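Local coordinates for uncharacterized protein YLR132C (Kluyveromyces marxianus, PDB 6PFQ) that probably acts as a nuclease of the 2H phosphodiesterase superfamily, a Usb1-type exoribonuclease of U6 snRNA, at residues I25-V36 with A187-L198. Numbering follows the deposited sequence.
With GOL (glycerol), chain F.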
# COMPACT_ATOMS: atom_id res chain seq x y z
N ILE A 25 16.69 6.91 5.27
CA ILE A 25 16.53 7.11 3.83
C ILE A 25 15.15 7.67 3.53
O ILE A 25 14.99 8.62 2.75
CB ILE A 25 16.81 5.78 3.10
CG1 ILE A 25 18.33 5.52 3.18
CG2 ILE A 25 16.36 5.81 1.63
CD1 ILE A 25 18.72 4.22 2.66
N MET A 26 14.12 7.15 4.18
CA MET A 26 12.80 7.68 3.84
C MET A 26 12.63 9.12 4.33
O MET A 26 12.01 9.94 3.65
CB MET A 26 11.70 6.78 4.41
CG MET A 26 11.57 5.41 3.67
SD MET A 26 11.61 5.59 1.82
CE MET A 26 10.26 6.82 1.62
N ASP A 27 13.25 9.48 5.46
CA ASP A 27 13.27 10.88 5.89
C ASP A 27 13.83 11.77 4.78
O ASP A 27 13.21 12.77 4.39
CB ASP A 27 14.11 11.04 7.16
CG ASP A 27 13.49 10.38 8.38
OD1 ASP A 27 12.28 10.06 8.38
OD2 ASP A 27 14.21 10.15 9.38
N LEU A 28 15.01 11.44 4.23
CA LEU A 28 15.58 12.37 3.25
C LEU A 28 14.83 12.32 1.92
O LEU A 28 14.67 13.36 1.27
CB LEU A 28 17.10 12.13 3.06
CG LEU A 28 17.75 11.14 2.08
CD1 LEU A 28 17.76 11.62 0.60
CD2 LEU A 28 19.18 10.75 2.53
N VAL A 29 14.33 11.15 1.51
CA VAL A 29 13.56 11.10 0.26
C VAL A 29 12.30 11.96 0.37
O VAL A 29 12.02 12.78 -0.52
CB VAL A 29 13.24 9.64 -0.11
CG1 VAL A 29 12.25 9.57 -1.31
CG2 VAL A 29 14.57 8.92 -0.46
N LEU A 30 11.54 11.79 1.44
CA LEU A 30 10.28 12.54 1.55
C LEU A 30 10.53 14.02 1.77
O LEU A 30 9.77 14.86 1.27
CB LEU A 30 9.43 11.95 2.69
CG LEU A 30 8.96 10.53 2.34
CD1 LEU A 30 8.35 9.81 3.54
CD2 LEU A 30 8.01 10.54 1.15
N LYS A 31 11.62 14.38 2.47
CA LYS A 31 11.91 15.80 2.60
C LYS A 31 12.17 16.41 1.23
O LYS A 31 11.69 17.51 0.92
CB LYS A 31 13.09 16.03 3.55
CG LYS A 31 13.34 17.51 3.77
CD LYS A 31 14.25 17.78 4.98
CE LYS A 31 15.53 17.03 4.90
NZ LYS A 31 16.45 17.49 6.03
N GLY A 32 12.84 15.65 0.37
CA GLY A 32 13.16 16.16 -0.94
C GLY A 32 11.94 16.30 -1.81
O GLY A 32 11.80 17.27 -2.55
N VAL A 33 11.04 15.31 -1.77
CA VAL A 33 9.76 15.42 -2.48
C VAL A 33 8.98 16.63 -2.00
O VAL A 33 8.44 17.41 -2.79
CB VAL A 33 8.93 14.12 -2.33
CG1 VAL A 33 7.54 14.32 -3.01
CG2 VAL A 33 9.67 12.98 -3.03
N ASN A 34 8.92 16.81 -0.69
CA ASN A 34 8.11 17.91 -0.17
C ASN A 34 8.74 19.27 -0.46
O ASN A 34 8.01 20.26 -0.65
CB ASN A 34 7.87 17.70 1.33
CG ASN A 34 6.86 16.61 1.59
OD1 ASN A 34 5.99 16.35 0.76
ND2 ASN A 34 6.96 15.97 2.74
N ALA A 35 10.06 19.35 -0.61
CA ALA A 35 10.65 20.61 -1.07
C ALA A 35 10.15 20.97 -2.46
O ALA A 35 9.89 22.14 -2.75
CB ALA A 35 12.19 20.52 -1.06
N VAL A 36 10.00 19.98 -3.34
CA VAL A 36 9.40 20.22 -4.65
C VAL A 36 7.92 20.61 -4.51
O VAL A 36 7.44 21.51 -5.21
CB VAL A 36 9.59 18.99 -5.55
CG1 VAL A 36 8.90 19.22 -6.88
CG2 VAL A 36 11.09 18.69 -5.76
N ALA A 187 10.93 15.28 -8.88
CA ALA A 187 11.18 14.80 -7.52
C ALA A 187 11.64 13.35 -7.46
O ALA A 187 11.48 12.69 -6.43
CB ALA A 187 9.92 14.98 -6.66
N SER A 188 12.26 12.85 -8.52
CA SER A 188 12.66 11.44 -8.66
C SER A 188 14.14 11.13 -8.44
O SER A 188 14.52 9.96 -8.57
CB SER A 188 12.28 10.95 -10.07
OG SER A 188 10.87 10.92 -10.18
N ASP A 189 15.00 12.11 -8.14
CA ASP A 189 16.44 11.83 -8.20
C ASP A 189 16.91 10.89 -7.11
O ASP A 189 17.99 10.29 -7.24
CB ASP A 189 17.28 13.12 -8.14
CG ASP A 189 17.05 14.03 -9.35
OD1 ASP A 189 16.38 13.61 -10.31
OD2 ASP A 189 17.55 15.16 -9.35
N ARG A 190 16.19 10.79 -5.99
CA ARG A 190 16.63 9.88 -4.94
C ARG A 190 15.93 8.53 -5.02
O ARG A 190 16.09 7.71 -4.11
CB ARG A 190 16.39 10.48 -3.54
CG ARG A 190 16.77 11.98 -3.34
CD ARG A 190 18.28 12.15 -3.00
NE ARG A 190 19.19 11.92 -4.14
CZ ARG A 190 19.45 12.82 -5.10
NH1 ARG A 190 18.85 14.01 -5.10
NH2 ARG A 190 20.30 12.54 -6.07
N LEU A 191 15.17 8.26 -6.08
CA LEU A 191 14.55 6.95 -6.16
C LEU A 191 15.53 5.79 -6.26
O LEU A 191 15.23 4.72 -5.69
CB LEU A 191 13.55 6.91 -7.33
CG LEU A 191 12.19 7.52 -6.91
CD1 LEU A 191 11.24 7.54 -8.11
CD2 LEU A 191 11.54 6.67 -5.81
N PRO A 192 16.70 5.90 -6.91
CA PRO A 192 17.63 4.76 -6.88
C PRO A 192 18.04 4.39 -5.48
O PRO A 192 18.14 3.19 -5.16
CB PRO A 192 18.81 5.23 -7.74
CG PRO A 192 18.16 6.17 -8.74
CD PRO A 192 17.11 6.93 -7.89
N LEU A 193 18.29 5.39 -4.62
CA LEU A 193 18.61 5.13 -3.22
C LEU A 193 17.46 4.43 -2.52
O LEU A 193 17.67 3.50 -1.72
CB LEU A 193 18.94 6.46 -2.53
CG LEU A 193 19.14 6.42 -1.02
CD1 LEU A 193 20.55 5.83 -0.69
CD2 LEU A 193 18.97 7.82 -0.41
N LEU A 194 16.22 4.88 -2.76
CA LEU A 194 15.09 4.22 -2.12
C LEU A 194 15.00 2.77 -2.58
O LEU A 194 14.91 1.85 -1.76
CB LEU A 194 13.80 5.00 -2.42
CG LEU A 194 12.51 4.44 -1.84
CD1 LEU A 194 11.48 5.58 -1.77
CD2 LEU A 194 11.94 3.33 -2.75
N ARG A 195 14.99 2.55 -3.91
CA ARG A 195 14.81 1.17 -4.40
C ARG A 195 15.94 0.25 -3.92
O ARG A 195 15.71 -0.93 -3.67
CB ARG A 195 14.73 1.13 -5.93
CG ARG A 195 13.48 1.86 -6.50
CD ARG A 195 13.33 1.66 -8.01
NE ARG A 195 14.48 2.19 -8.72
CZ ARG A 195 14.52 3.31 -9.44
NH1 ARG A 195 13.45 4.04 -9.60
NH2 ARG A 195 15.66 3.69 -10.01
N ALA A 196 17.16 0.77 -3.79
CA ALA A 196 18.24 -0.12 -3.38
C ALA A 196 18.07 -0.55 -1.92
O ALA A 196 18.52 -1.63 -1.53
CB ALA A 196 19.60 0.56 -3.60
N ASN A 197 17.42 0.27 -1.10
CA ASN A 197 17.43 0.03 0.33
C ASN A 197 16.10 -0.42 0.92
O ASN A 197 16.09 -1.01 2.01
CB ASN A 197 17.86 1.30 1.04
CG ASN A 197 19.33 1.53 0.91
OD1 ASN A 197 20.10 0.96 1.67
ND2 ASN A 197 19.74 2.33 -0.08
N LEU A 198 14.98 -0.09 0.28
CA LEU A 198 13.65 -0.40 0.81
C LEU A 198 13.24 -1.77 0.26
O LEU A 198 12.40 -1.92 -0.64
CB LEU A 198 12.65 0.71 0.46
CG LEU A 198 12.57 1.87 1.51
CD1 LEU A 198 12.00 1.37 2.85
CD2 LEU A 198 13.93 2.57 1.72
C1 GOL F . 15.07 14.93 -6.19
O1 GOL F . 14.45 15.08 -7.43
C2 GOL F . 14.31 15.78 -5.15
O2 GOL F . 14.56 15.29 -3.89
C3 GOL F . 14.89 17.23 -5.31
O3 GOL F . 14.70 17.88 -4.06
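Leu194, which meets Met26 across the contact, has its carbonyl O gripped by two N-H groups at the end of its helix, Leu198 N at 2.8 Å and Asn197 N at 3.0 Å. Asn197 also gives ND2 to Leu193 O one turn back, a nearly straight bond of 2.9 Å (174°) that lies in the carbonyl plane, on a lone pair. Thus pinned, the amide lies across the end of Ile25, with CD1 only 3.3 Å from Asn197 CG. With an alanine in place of Asn197, Leu193 O is likely to lose its side-chain donor and Ile25 CD1 the amide it lies against. Ile25 CG2, anti to its own nitrogen, turns to Leu193 CD2 at 3.9 Å. Beside it Met26, bent at chi2 and chi3, brings SD against Leu194 CD1 (3.6 Å) and Leu198 CD2 (3.8 Å). Farther along, Val29 CG2 packs on Arg190 CB, while Val36 CG2 reaches Ala187 CB at 4.0 Å. No hydrogen bond joins the two segments directly: helix 191-197 runs roughly antiparallel (151°) to segment 25-36 of helix 20-39. Trp102 of strand 102-106 touches Val29 and Val33, and Phe157 of strand 154-161 lies against Met26, Leu194 and Leu198, so both helices pack on the sheet that holds these strands.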